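Local coordinates for pyridoxal phosphate homeostasis protein (Bifidobacterium adolescentis ATCC 15703, PDB 3CPG) that probably binds pyridoxal 5'-phosphate and takes part in keeping the cell's supply of this cofactor in balance, at residues L33-A38 with G248-A253; I75-P80 with T84-G89; N126-V131 with E148-R153. All blocks are in the same frame, centred on the assembly; numbering follows the deposited sequence.

Contact 1. Residues L33-A38 with G248-A253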
ATOM      1  N   LEU A  33      10.346  12.114  -3.595  1.00  8.07           N
ATOM      2  CA  LEU A  33       9.271  13.097  -3.568  1.00  8.05           C
ATOM      3  C   LEU A  33       9.386  14.009  -4.779  1.00  9.77           C
ATOM      4  O   LEU A  33       8.374  14.376  -5.382  1.00  9.24           O
ATOM      5  CB  LEU A  33       9.317  13.925  -2.284  1.00  8.81           C
ATOM      6  CG  LEU A  33       8.877  13.181  -1.025  1.00  8.44           C
ATOM      7  CD1 LEU A  33       9.042  14.086   0.188  1.00  9.03           C
ATOM      8  CD2 LEU A  33       7.426  12.737  -1.173  1.00 10.03           C
ATOM      9  N   ASP A  34      10.617  14.372  -5.136  1.00  9.25           N
ATOM     10  CA  ASP A  34      10.834  15.225  -6.297  1.00 10.45           C
ATOM     11  C   ASP A  34      10.418  14.481  -7.564  1.00 10.01           C
ATOM     12  O   ASP A  34       9.811  15.063  -8.460  1.00 11.16           O
ATOM     13  CB  ASP A  34      12.304  15.650  -6.412  1.00 11.49           C
ATOM     14  CG  ASP A  34      12.723  16.635  -5.330  1.00 14.26           C
ATOM     15  OD1 ASP A  34      11.845  17.296  -4.737  1.00 15.77           O
ATOM     16  OD2 ASP A  34      13.940  16.760  -5.085  1.00 17.88           O
ATOM     17  N   ARG A  35      10.744  13.193  -7.640  1.00  9.21           N
ATOM     18  CA  ARG A  35      10.378  12.392  -8.809  1.00  9.83           C
ATOM     19  C   ARG A  35       8.863  12.322  -8.934  1.00  9.58           C
ATOM     20  O   ARG A  35       8.313  12.421 -10.032  1.00  8.90           O
ATOM     21  CB  ARG A  35      10.946  10.973  -8.699  1.00  9.83           C
ATOM     22  CG  ARG A  35      12.435  10.878  -8.963  1.00 12.09           C
ATOM     23  CD  ARG A  35      12.945   9.462  -8.746  1.00 12.92           C
ATOM     24  NE  ARG A  35      12.309   8.500  -9.643  1.00 12.75           N
ATOM     25  CZ  ARG A  35      12.552   7.194  -9.626  1.00 15.58           C
ATOM     26  NH1 ARG A  35      13.416   6.691  -8.754  1.00 15.71           N
ATOM     27  NH2 ARG A  35      11.944   6.392 -10.492  1.00 13.65           N
ATOM     28  N   ILE A  36       8.187  12.139  -7.807  1.00  7.48           N
ATOM     29  CA  ILE A  36       6.733  12.078  -7.818  1.00  6.82           C
ATOM     30  C   ILE A  36       6.182  13.398  -8.350  1.00  7.73           C
ATOM     31  O   ILE A  36       5.324  13.406  -9.233  1.00  8.43           O
ATOM     32  CB  ILE A  36       6.184  11.788  -6.399  1.00  5.78           C
ATOM     33  CG1 ILE A  36       6.603  10.372  -5.983  1.00  5.51           C
ATOM     34  CG2 ILE A  36       4.660  11.933  -6.373  1.00  7.00           C
ATOM     35  CD1 ILE A  36       6.222   9.990  -4.561  1.00  8.95           C
ATOM     36  N   ALA A  37       6.684  14.513  -7.828  1.00  7.18           N
ATOM     37  CA  ALA A  37       6.235  15.827  -8.278  1.00  8.19           C
ATOM     38  C   ALA A  37       6.490  16.005  -9.775  1.00  9.13           C
ATOM     39  O   ALA A  37       5.623  16.488 -10.505  1.00 10.16           O
ATOM     40  CB  ALA A  37       6.946  16.923  -7.494  1.00  7.57           C
ATOM     41  N   ALA A  38       7.675  15.608 -10.234  1.00  8.28           N
ATOM     42  CA  ALA A  38       8.014  15.734 -11.651  1.00  9.52           C
ATOM     43  C   ALA A  38       7.093  14.868 -12.510  1.00  9.47           C
ATOM     44  O   ALA A  38       6.695  15.267 -13.606  1.00  9.64           O
ATOM     45  CB  ALA A  38       9.478  15.340 -11.883  1.00  8.13           C
ATOM     46  N   GLY A 248      11.287   1.215  -9.897  1.00 10.44           N
ATOM     47  CA  GLY A 248      11.604   1.145 -11.313  1.00 10.69           C
ATOM     48  C   GLY A 248      10.574   1.604 -12.328  1.00 11.96           C
ATOM     49  O   GLY A 248      10.918   1.836 -13.489  1.00 13.60           O
ATOM     50  N   ASP A 249       9.322   1.757 -11.912  1.00  9.58           N
ATOM     51  CA  ASP A 249       8.291   2.161 -12.859  1.00  9.83           C
ATOM     52  C   ASP A 249       7.283   3.172 -12.324  1.00 10.09           C
ATOM     53  O   ASP A 249       6.185   3.290 -12.872  1.00 10.79           O
ATOM     54  CB  ASP A 249       7.538   0.918 -13.346  1.00  9.11           C
ATOM     55  CG  ASP A 249       6.866   0.166 -12.212  1.00 11.33           C
ATOM     56  OD1 ASP A 249       6.777   0.740 -11.107  1.00 11.71           O
ATOM     57  OD2 ASP A 249       6.419  -0.985 -12.413  1.00 11.30           O
HETATM   58  N   MSE A 250       7.636   3.917 -11.279  1.00 10.46           N
HETATM   59  CA  MSE A 250       6.679   4.875 -10.728  1.00  9.94           C
HETATM   60  C   MSE A 250       6.247   5.982 -11.698  1.00 10.26           C
HETATM   61  O   MSE A 250       5.103   6.438 -11.652  1.00  8.02           O
HETATM   62  CB  MSE A 250       7.201   5.492  -9.420  1.00 12.50           C
HETATM   63  CG  MSE A 250       8.421   6.375  -9.548  1.00 14.99           C
HETATM   64 SE   MSE A 250       8.843   7.240  -7.856  1.00 25.44          SE
HETATM   65  CE  MSE A 250       9.979   5.890  -7.127  1.00 20.22           C
ATOM     66  N   GLU A 251       7.148   6.419 -12.573  1.00  9.92           N
ATOM     67  CA  GLU A 251       6.794   7.459 -13.538  1.00  9.74           C
ATOM     68  C   GLU A 251       5.639   6.975 -14.420  1.00  9.35           C
ATOM     69  O   GLU A 251       4.677   7.703 -14.654  1.00 10.77           O
ATOM     70  CB  GLU A 251       7.994   7.812 -14.427  1.00 10.66           C
ATOM     71  CG  GLU A 251       9.007   8.782 -13.828  1.00 13.59           C
ATOM     72  CD  GLU A 251       9.790   8.199 -12.670  1.00 14.43           C
ATOM     73  OE1 GLU A 251       9.934   6.959 -12.601  1.00 16.40           O
ATOM     74  OE2 GLU A 251      10.281   8.992 -11.840  1.00 17.06           O
ATOM     75  N   LEU A 252       5.736   5.740 -14.903  1.00  9.51           N
ATOM     76  CA  LEU A 252       4.694   5.172 -15.755  1.00 10.51           C
ATOM     77  C   LEU A 252       3.390   4.976 -14.978  1.00  8.99           C
ATOM     78  O   LEU A 252       2.299   5.225 -15.491  1.00  9.45           O
ATOM     79  CB  LEU A 252       5.159   3.829 -16.327  1.00 13.29           C
ATOM     80  CG  LEU A 252       6.383   3.862 -17.246  1.00 17.31           C
ATOM     81  CD1 LEU A 252       6.844   2.442 -17.535  1.00 19.05           C
ATOM     82  CD2 LEU A 252       6.039   4.593 -18.536  1.00 19.13           C
ATOM     83  N   ALA A 253       3.509   4.531 -13.734  1.00  7.90           N
ATOM     84  CA  ALA A 253       2.335   4.312 -12.901  1.00  6.10           C
ATOM     85  C   ALA A 253       1.600   5.628 -12.704  1.00  5.80           C
ATOM     86  O   ALA A 253       0.380   5.694 -12.811  1.00  7.66           O
ATOM     87  CB  ALA A 253       2.750   3.744 -11.545  1.00  5.14           C
TER
HETATM   88  O   HOH W   1       9.912  11.740 -12.130  1.00 11.93           O

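Contact 2. Residues I75-P80 with T84-G89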
ATOM      1  N   ILE A  75       3.358   3.974   5.387  1.00  4.91           N
ATOM      2  CA  ILE A  75       4.304   2.872   5.275  1.00  3.04           C
ATOM      3  C   ILE A  75       3.575   1.566   5.024  1.00  3.80           C
ATOM      4  O   ILE A  75       2.395   1.424   5.347  1.00  4.60           O
ATOM      5  CB  ILE A  75       5.178   2.696   6.549  1.00  4.41           C
ATOM      6  CG1 ILE A  75       4.308   2.258   7.728  1.00  5.29           C
ATOM      7  CG2 ILE A  75       5.924   3.995   6.858  1.00  4.44           C
ATOM      8  CD1 ILE A  75       5.093   1.976   8.999  1.00  5.25           C
ATOM      9  N   GLY A  76       4.295   0.612   4.450  1.00  4.42           N
ATOM     10  CA  GLY A  76       3.723  -0.686   4.167  1.00  4.91           C
ATOM     11  C   GLY A  76       4.764  -1.765   4.369  1.00  4.88           C
ATOM     12  O   GLY A  76       5.872  -1.675   3.841  1.00  4.72           O
ATOM     13  N   GLU A  77       4.411  -2.775   5.156  1.00  5.25           N
ATOM     14  CA  GLU A  77       5.302  -3.895   5.428  1.00  4.49           C
ATOM     15  C   GLU A  77       4.855  -5.075   4.578  1.00  5.23           C
ATOM     16  O   GLU A  77       3.674  -5.194   4.248  1.00  5.84           O
ATOM     17  CB  GLU A  77       5.232  -4.299   6.903  1.00  5.81           C
ATOM     18  CG  GLU A  77       5.946  -3.369   7.879  1.00  6.38           C
ATOM     19  CD  GLU A  77       7.468  -3.437   7.784  1.00  8.56           C
ATOM     20  OE1 GLU A  77       8.004  -4.473   7.339  1.00  9.36           O
ATOM     21  OE2 GLU A  77       8.134  -2.455   8.177  1.00  9.77           O
ATOM     22  N   ASN A  78       5.799  -5.946   4.234  1.00  4.96           N
ATOM     23  CA  ASN A  78       5.487  -7.123   3.431  1.00  7.75           C
ATOM     24  C   ASN A  78       5.076  -8.323   4.272  1.00  8.68           C
ATOM     25  O   ASN A  78       4.105  -9.013   3.952  1.00 10.33           O
ATOM     26  CB  ASN A  78       6.692  -7.517   2.575  1.00  8.16           C
ATOM     27  CG  ASN A  78       6.640  -6.923   1.187  1.00 10.45           C
ATOM     28  OD1 ASN A  78       6.499  -7.642   0.194  1.00 13.76           O
ATOM     29  ND2 ASN A  78       6.744  -5.605   1.105  1.00  8.35           N
ATOM     30  N   ARG A  79       5.814  -8.575   5.347  1.00  7.83           N
ATOM     31  CA  ARG A  79       5.546  -9.731   6.193  1.00  8.27           C
ATOM     32  C   ARG A  79       4.917  -9.422   7.544  1.00  7.67           C
ATOM     33  O   ARG A  79       5.345  -8.508   8.246  1.00  7.97           O
ATOM     34  CB  ARG A  79       6.843 -10.511   6.431  1.00  9.34           C
ATOM     35  CG  ARG A  79       7.554 -10.970   5.166  1.00 14.05           C
ATOM     36  CD  ARG A  79       8.757 -11.832   5.507  1.00 16.71           C
ATOM     37  NE  ARG A  79       9.709 -11.127   6.361  1.00 20.21           N
ATOM     38  CZ  ARG A  79      10.776 -11.692   6.918  1.00 22.90           C
ATOM     39  NH1 ARG A  79      11.031 -12.977   6.713  1.00 24.21           N
ATOM     40  NH2 ARG A  79      11.589 -10.973   7.682  1.00 22.49           N
ATOM     41  N   PRO A  80       3.887 -10.194   7.928  1.00  7.86           N
ATOM     42  CA  PRO A  80       3.220  -9.985   9.214  1.00  7.48           C
ATOM     43  C   PRO A  80       4.198 -10.060  10.386  1.00  6.67           C
ATOM     44  O   PRO A  80       4.026  -9.364  11.384  1.00  9.12           O
ATOM     45  CB  PRO A  80       2.186 -11.107   9.249  1.00  8.34           C
ATOM     46  CG  PRO A  80       1.797 -11.234   7.813  1.00  7.89           C
ATOM     47  CD  PRO A  80       3.136 -11.157   7.099  1.00  8.10           C
ATOM     48  N   THR A  84       4.597  -7.333  13.430  1.00  8.97           N
ATOM     49  CA  THR A  84       4.585  -7.600  14.862  1.00  9.37           C
ATOM     50  C   THR A  84       5.879  -7.174  15.551  1.00  8.44           C
ATOM     51  O   THR A  84       5.853  -6.665  16.669  1.00  8.88           O
ATOM     52  CB  THR A  84       4.314  -9.095  15.146  1.00 11.70           C
ATOM     53  OG1 THR A  84       5.391  -9.890  14.639  1.00 18.42           O
ATOM     54  CG2 THR A  84       3.026  -9.529  14.468  1.00 11.97           C
ATOM     55  N   ALA A  85       7.009  -7.351  14.881  1.00  7.57           N
ATOM     56  CA  ALA A  85       8.288  -6.979  15.473  1.00  7.87           C
ATOM     57  C   ALA A  85       8.490  -5.468  15.639  1.00  8.01           C
ATOM     58  O   ALA A  85       9.088  -5.020  16.621  1.00  9.24           O
ATOM     59  CB  ALA A  85       9.428  -7.553  14.639  1.00  9.22           C
ATOM     60  N   LYS A  86       7.964  -4.685  14.702  1.00  7.34           N
ATOM     61  CA  LYS A  86       8.164  -3.234  14.722  1.00  6.57           C
ATOM     62  C   LYS A  86       6.985  -2.359  15.149  1.00  7.15           C
ATOM     63  O   LYS A  86       7.169  -1.191  15.485  1.00  6.71           O
ATOM     64  CB  LYS A  86       8.624  -2.769  13.332  1.00  7.08           C
ATOM     65  CG  LYS A  86      10.013  -3.242  12.922  1.00  6.72           C
ATOM     66  CD  LYS A  86      10.355  -2.879  11.477  1.00  7.76           C
ATOM     67  CE  LYS A  86       9.979  -4.004  10.515  1.00  7.10           C
ATOM     68  NZ  LYS A  86      10.354  -3.707   9.100  1.00  6.96           N
ATOM     69  N   ALA A  87       5.782  -2.917  15.135  1.00  9.04           N
ATOM     70  CA  ALA A  87       4.579  -2.162  15.474  1.00  9.01           C
ATOM     71  C   ALA A  87       4.625  -1.310  16.745  1.00  9.06           C
ATOM     72  O   ALA A  87       4.327  -0.112  16.705  1.00  8.89           O
ATOM     73  CB  ALA A  87       3.387  -3.106  15.537  1.00  9.61           C
ATOM     74  N   GLU A  88       4.983  -1.916  17.873  1.00  8.95           N
ATOM     75  CA  GLU A  88       5.011  -1.171  19.130  1.00 10.96           C
ATOM     76  C   GLU A  88       5.948   0.035  19.108  1.00  9.34           C
ATOM     77  O   GLU A  88       5.541   1.151  19.444  1.00  7.75           O
ATOM     78  CB  GLU A  88       5.386  -2.097  20.292  1.00 14.66           C
ATOM     79  CG  GLU A  88       5.223  -1.447  21.656  1.00 19.30           C
ATOM     80  CD  GLU A  88       5.382  -2.431  22.802  1.00 23.23           C
ATOM     81  OE1 GLU A  88       6.460  -3.048  22.919  1.00 25.67           O
ATOM     82  OE2 GLU A  88       4.423  -2.585  23.589  1.00 25.69           O
ATOM     83  N   GLY A  89       7.200  -0.194  18.718  1.00  7.84           N
ATOM     84  CA  GLY A  89       8.174   0.883  18.669  1.00  7.01           C
ATOM     85  C   GLY A  89       7.803   1.961  17.670  1.00  6.02           C
ATOM     86  O   GLY A  89       7.942   3.153  17.946  1.00  7.02           O
TER

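Contact 3. Residues N126-V131 with E148-R153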
ATOM      1  N   ASN A 126      -3.646 -17.680   8.598  1.00  5.88           N
ATOM      2  CA  ASN A 126      -3.476 -17.774  10.039  1.00  7.34           C
ATOM      3  C   ASN A 126      -2.669 -16.622  10.629  1.00  7.10           C
ATOM      4  O   ASN A 126      -2.361 -16.624  11.815  1.00  7.94           O
ATOM      5  CB  ASN A 126      -2.866 -19.134  10.423  1.00  7.89           C
ATOM      6  CG  ASN A 126      -1.428 -19.301   9.963  1.00  7.57           C
ATOM      7  OD1 ASN A 126      -0.981 -18.666   9.011  1.00 10.13           O
ATOM      8  ND2 ASN A 126      -0.699 -20.188  10.636  1.00 11.13           N
ATOM      9  N   LYS A 127      -2.351 -15.631   9.796  1.00  7.23           N
ATOM     10  CA  LYS A 127      -1.599 -14.455  10.238  1.00  7.62           C
ATOM     11  C   LYS A 127      -2.477 -13.200  10.241  1.00  7.62           C
ATOM     12  O   LYS A 127      -2.026 -12.121  10.625  1.00  6.41           O
ATOM     13  CB  LYS A 127      -0.389 -14.218   9.322  1.00  8.17           C
ATOM     14  CG  LYS A 127       0.626 -15.352   9.307  1.00 12.53           C
ATOM     15  CD  LYS A 127       1.431 -15.416  10.595  1.00 18.40           C
ATOM     16  CE  LYS A 127       2.447 -14.280  10.665  1.00 22.83           C
ATOM     17  NZ  LYS A 127       3.285 -14.342  11.897  1.00 26.04           N
ATOM     18  N   ILE A 128      -3.723 -13.332   9.802  1.00  5.79           N
ATOM     19  CA  ILE A 128      -4.627 -12.184   9.772  1.00  6.69           C
ATOM     20  C   ILE A 128      -4.757 -11.563  11.162  1.00  6.79           C
ATOM     21  O   ILE A 128      -4.656 -10.345  11.325  1.00  5.18           O
ATOM     22  CB  ILE A 128      -6.029 -12.592   9.278  1.00  4.88           C
ATOM     23  CG1 ILE A 128      -5.931 -13.125   7.849  1.00  6.09           C
ATOM     24  CG2 ILE A 128      -6.976 -11.390   9.345  1.00  5.74           C
ATOM     25  CD1 ILE A 128      -7.233 -13.676   7.309  1.00  7.50           C
ATOM     26  N   GLY A 129      -4.980 -12.411  12.160  1.00  8.23           N
ATOM     27  CA  GLY A 129      -5.121 -11.930  13.521  1.00  9.12           C
ATOM     28  C   GLY A 129      -3.899 -11.181  14.017  1.00  9.95           C
ATOM     29  O   GLY A 129      -3.998 -10.355  14.921  1.00  9.69           O
ATOM     30  N   LYS A 130      -2.742 -11.464  13.428  1.00 10.12           N
ATOM     31  CA  LYS A 130      -1.502 -10.801  13.823  1.00 11.13           C
ATOM     32  C   LYS A 130      -1.444  -9.355  13.326  1.00  9.60           C
ATOM     33  O   LYS A 130      -0.831  -8.497  13.966  1.00  9.92           O
ATOM     34  CB  LYS A 130      -0.292 -11.556  13.264  1.00 13.13           C
ATOM     35  CG  LYS A 130      -0.120 -12.972  13.788  1.00 16.88           C
ATOM     36  CD  LYS A 130       0.285 -12.980  15.253  1.00 20.78           C
ATOM     37  CE  LYS A 130       0.584 -14.395  15.731  1.00 23.12           C
ATOM     38  NZ  LYS A 130       1.095 -14.412  17.130  1.00 26.27           N
ATOM     39  N   VAL A 131      -2.085  -9.078  12.195  1.00  8.46           N
ATOM     40  CA  VAL A 131      -2.035  -7.732  11.638  1.00  7.76           C
ATOM     41  C   VAL A 131      -3.241  -6.836  11.901  1.00  7.47           C
ATOM     42  O   VAL A 131      -3.124  -5.615  11.828  1.00  7.16           O
ATOM     43  CB  VAL A 131      -1.758  -7.771  10.110  1.00  9.04           C
ATOM     44  CG1 VAL A 131      -0.482  -8.561   9.837  1.00 11.21           C
ATOM     45  CG2 VAL A 131      -2.937  -8.383   9.365  1.00  8.75           C
ATOM     46  N   GLU A 148     -13.184 -12.992   2.769  1.00  7.05           N
ATOM     47  CA  GLU A 148     -14.139 -13.562   3.719  1.00  8.93           C
ATOM     48  C   GLU A 148     -13.438 -13.908   5.030  1.00  8.00           C
ATOM     49  O   GLU A 148     -13.973 -13.673   6.113  1.00  9.25           O
ATOM     50  CB  GLU A 148     -14.783 -14.830   3.151  1.00 12.97           C
ATOM     51  CG  GLU A 148     -15.654 -14.626   1.923  1.00 19.99           C
ATOM     52  CD  GLU A 148     -16.228 -15.934   1.396  1.00 24.41           C
ATOM     53  OE1 GLU A 148     -15.448 -16.886   1.177  1.00 26.82           O
ATOM     54  OE2 GLU A 148     -17.460 -16.010   1.192  1.00 27.93           O
ATOM     55  N   LYS A 149     -12.239 -14.471   4.930  1.00  6.08           N
ATOM     56  CA  LYS A 149     -11.488 -14.840   6.125  1.00  5.97           C
ATOM     57  C   LYS A 149     -11.145 -13.600   6.943  1.00  4.70           C
ATOM     58  O   LYS A 149     -11.193 -13.623   8.168  1.00  5.29           O
ATOM     59  CB  LYS A 149     -10.211 -15.586   5.740  1.00  6.38           C
ATOM     60  CG  LYS A 149     -10.474 -16.922   5.079  1.00  8.52           C
ATOM     61  CD  LYS A 149      -9.185 -17.565   4.603  1.00  8.21           C
ATOM     62  CE  LYS A 149      -9.471 -18.859   3.859  1.00  9.15           C
ATOM     63  NZ  LYS A 149      -8.211 -19.501   3.390  1.00 10.38           N
ATOM     64  N   ILE A 150     -10.800 -12.513   6.262  1.00  4.03           N
ATOM     65  CA  ILE A 150     -10.470 -11.277   6.961  1.00  3.51           C
ATOM     66  C   ILE A 150     -11.746 -10.712   7.576  1.00  5.01           C
ATOM     67  O   ILE A 150     -11.746 -10.237   8.711  1.00  6.13           O
ATOM     68  CB  ILE A 150      -9.834 -10.253   5.991  1.00  4.83           C
ATOM     69  CG1 ILE A 150      -8.492 -10.803   5.494  1.00  5.62           C
ATOM     70  CG2 ILE A 150      -9.661  -8.899   6.680  1.00  4.73           C
ATOM     71  CD1 ILE A 150      -7.820  -9.959   4.424  1.00  5.68           C
ATOM     72  N   SER A 151     -12.841 -10.787   6.829  1.00  5.87           N
ATOM     73  CA  SER A 151     -14.126 -10.290   7.305  1.00  7.22           C
ATOM     74  C   SER A 151     -14.557 -10.973   8.608  1.00  7.81           C
ATOM     75  O   SER A 151     -14.931 -10.310   9.577  1.00  7.89           O
ATOM     76  CB  SER A 151     -15.202 -10.512   6.236  1.00  7.91           C
ATOM     77  OG  SER A 151     -16.494 -10.222   6.743  1.00 10.00           O
ATOM     78  N   ARG A 152     -14.505 -12.299   8.627  1.00  8.79           N
ATOM     79  CA  ARG A 152     -14.908 -13.057   9.810  1.00  9.98           C
ATOM     80  C   ARG A 152     -14.146 -12.603  11.050  1.00  9.06           C
ATOM     81  O   ARG A 152     -14.721 -12.437  12.127  1.00  9.72           O
ATOM     82  CB  ARG A 152     -14.652 -14.549   9.598  1.00 12.23           C
ATOM     83  CG  ARG A 152     -15.343 -15.153   8.398  1.00 17.92           C
ATOM     84  CD  ARG A 152     -14.945 -16.614   8.270  1.00 20.63           C
ATOM     85  NE  ARG A 152     -15.445 -17.407   9.386  1.00 22.17           N
ATOM     86  CZ  ARG A 152     -16.681 -17.895   9.455  1.00 23.33           C
ATOM     87  NH1 ARG A 152     -17.537 -17.672   8.470  1.00 26.15           N
ATOM     88  NH2 ARG A 152     -17.061 -18.601  10.506  1.00 23.46           N
ATOM     89  N   ARG A 153     -12.844 -12.405  10.885  1.00  7.06           N
ATOM     90  CA  ARG A 153     -11.982 -11.992  11.981  1.00  6.84           C
ATOM     91  C   ARG A 153     -12.167 -10.533  12.393  1.00  6.62           C
ATOM     92  O   ARG A 153     -12.086 -10.207  13.579  1.00  6.63           O
ATOM     93  CB  ARG A 153     -10.528 -12.299  11.606  1.00  7.20           C
ATOM     94  CG  ARG A 153     -10.286 -13.811  11.523  1.00  8.22           C
ATOM     95  CD  ARG A 153      -8.989 -14.198  10.827  1.00  7.61           C
ATOM     96  NE  ARG A 153      -8.752 -15.640  10.912  1.00  7.84           N
ATOM     97  CZ  ARG A 153      -9.420 -16.569  10.230  1.00  5.66           C
ATOM     98  NH1 ARG A 153     -10.382 -16.228   9.383  1.00  6.57           N
ATOM     99  NH2 ARG A 153      -9.122 -17.852  10.400  1.00  6.62           N
TER
HETATM  100  O   HOH W   2      -5.614 -15.246  11.697  1.00 10.82           O

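Contact 1. Residues L33-A38 with G248-A253
R35 reaches E251 through a single bend: its CG stands anti to its own carbonyl carbon, the chain runs straight at chi2 and then turns at chi3 (61°), which swings the guanidinium across to the other helix. E251 folds back to meet it, bent at chi2 (68°). The two residues join neighbouring elements of the TIM barrel's outer layer, helix 19-42 and helix 250-255, where the far end of the barrel sequence comes back against its beginning. The salt bridge is a side-on bidentate one. NE of R35 gives its hydrogen to OE2 of E251 at 3.0 Å, and NH2 of R35 gives one to OE1 of E251, also at 3.0 Å. Both oxygens accept on their syn lone pairs, and the guanidinium and carboxylate planes are only 9° apart, so the paired bonds keep the two groups nearly coplanar and fix their rotation. NH2 also bonds to the carbonyl oxygen of T247. Selenomethionine M250 lies over one face of the guanidinium, its CE 3.7 Å above the plane and over the centre; its SE meets CG1 of I36 at 4.3 Å, on the side where I36 packs on L52 and V261 of the barrel strands and M250 on V263. Near the outer edge a water donates to both sides of the contact, 2.7 Å from O of R35 and 2.8 Å from OE2 of E251.

Contact 2. Residues I75-P80 with T84-G89
NZ of K86 forms a salt bridge with the carboxylate of E77, 2.7 Å from OE2 of E77 and, in a weaker bond, 3.0 Å from OE1 of the same residue. The ammonium meets OE2 on its syn side but 31° out of the carboxylate plane. A bend at chi3 (-92°) turns the lysine's end to the strand. The backbone closes the first turn of helix 80-96, N of T84 bonding to O of P80 at 2.9 Å. CG2 of T84 lies 3.2 Å from that same oxygen. Other partners share the polar ends: K86 NZ also bonds to O of R59 and forms a salt bridge with E82, OE2 of E77 bonds to OG1 of T56, and OG1 of T84 to O of Q81. Around the ion pair the packing is apolar, with I64 against both E77 and K86, and F117 against E77. This is the strand-to-helix passage of one beta-alpha unit of the TIM barrel. The buried lysine probably offsets the clustered negative charges of E77 and E82 beside the presumed pocket, for the side chain of E77 comes within about 5 Å of that of K57, the predicted cofactor lysine, which carries no cofactor here.

Contact 3. Residues N126-V131 with E148-R153
I128 points toward helix 144-157 and lies at about a right angle to each of the three side chains it meets there, I150, K149 and R153. Its tip makes the closest approach, CD1 of I128 resting 3.6 Å from CG1 of I150, with CG2 of I128 farther back against the same methylene. The tip also touches the root of K149, whose CB is 3.9 Å from CD1 of I128; beyond that the lysine runs fully extended away from the contact and gives its NZ to OG of S125. R153, one turn further along the helix, lays its stem across I128. With CG anti to the carbonyl carbon (chi1 -67°) and the chain extended as far as NE, its CD lies 3.7 Å from CB of I128 and nearly as close to CG2, so the aliphatic stem rather than the charged end does the packing. In the TIM barrel this joins the short helix 128-131, which follows strand 113-119, to the helix after strand 137-141, and so ties two successive units on the outside of the barrel. The apolar patch continues inward: L123 touches both I128 and I150, and I150 reaches I138 and V141 of the strand beneath. At the outer end, the guanidinium of R153 curls back on its own helix, where NH1 of R153 bonds to O of K149 at 3.0 Å, an oxygen close to the guanidinium plane. A water links the two segments, accepting from N of G129 at 2.9 Å and, weakly, from NE of R153 at 3.3 Å.

In the fold
All three contacts belong to one TIM barrel, a parallel sheet ringed by helices. Contact 1 closes the ring, bringing helix 19-42 against helix 250-255 across 210 residues of sequence, and both other contacts are nested inside the loop it closes. Contact 2 comes first within that loop, then contact 3. These two lie about 16 Å apart between centres and touch: P80 packs against K127 and V131, CB of P80 being 3.5 Å from CE of K127. Contact 3 is about 33 Å from contact 1, centre to centre, on the opposite side of the chain's centre. Contact 2 alone approaches the predicted cofactor lysine; the others pack the barrel's outer helices.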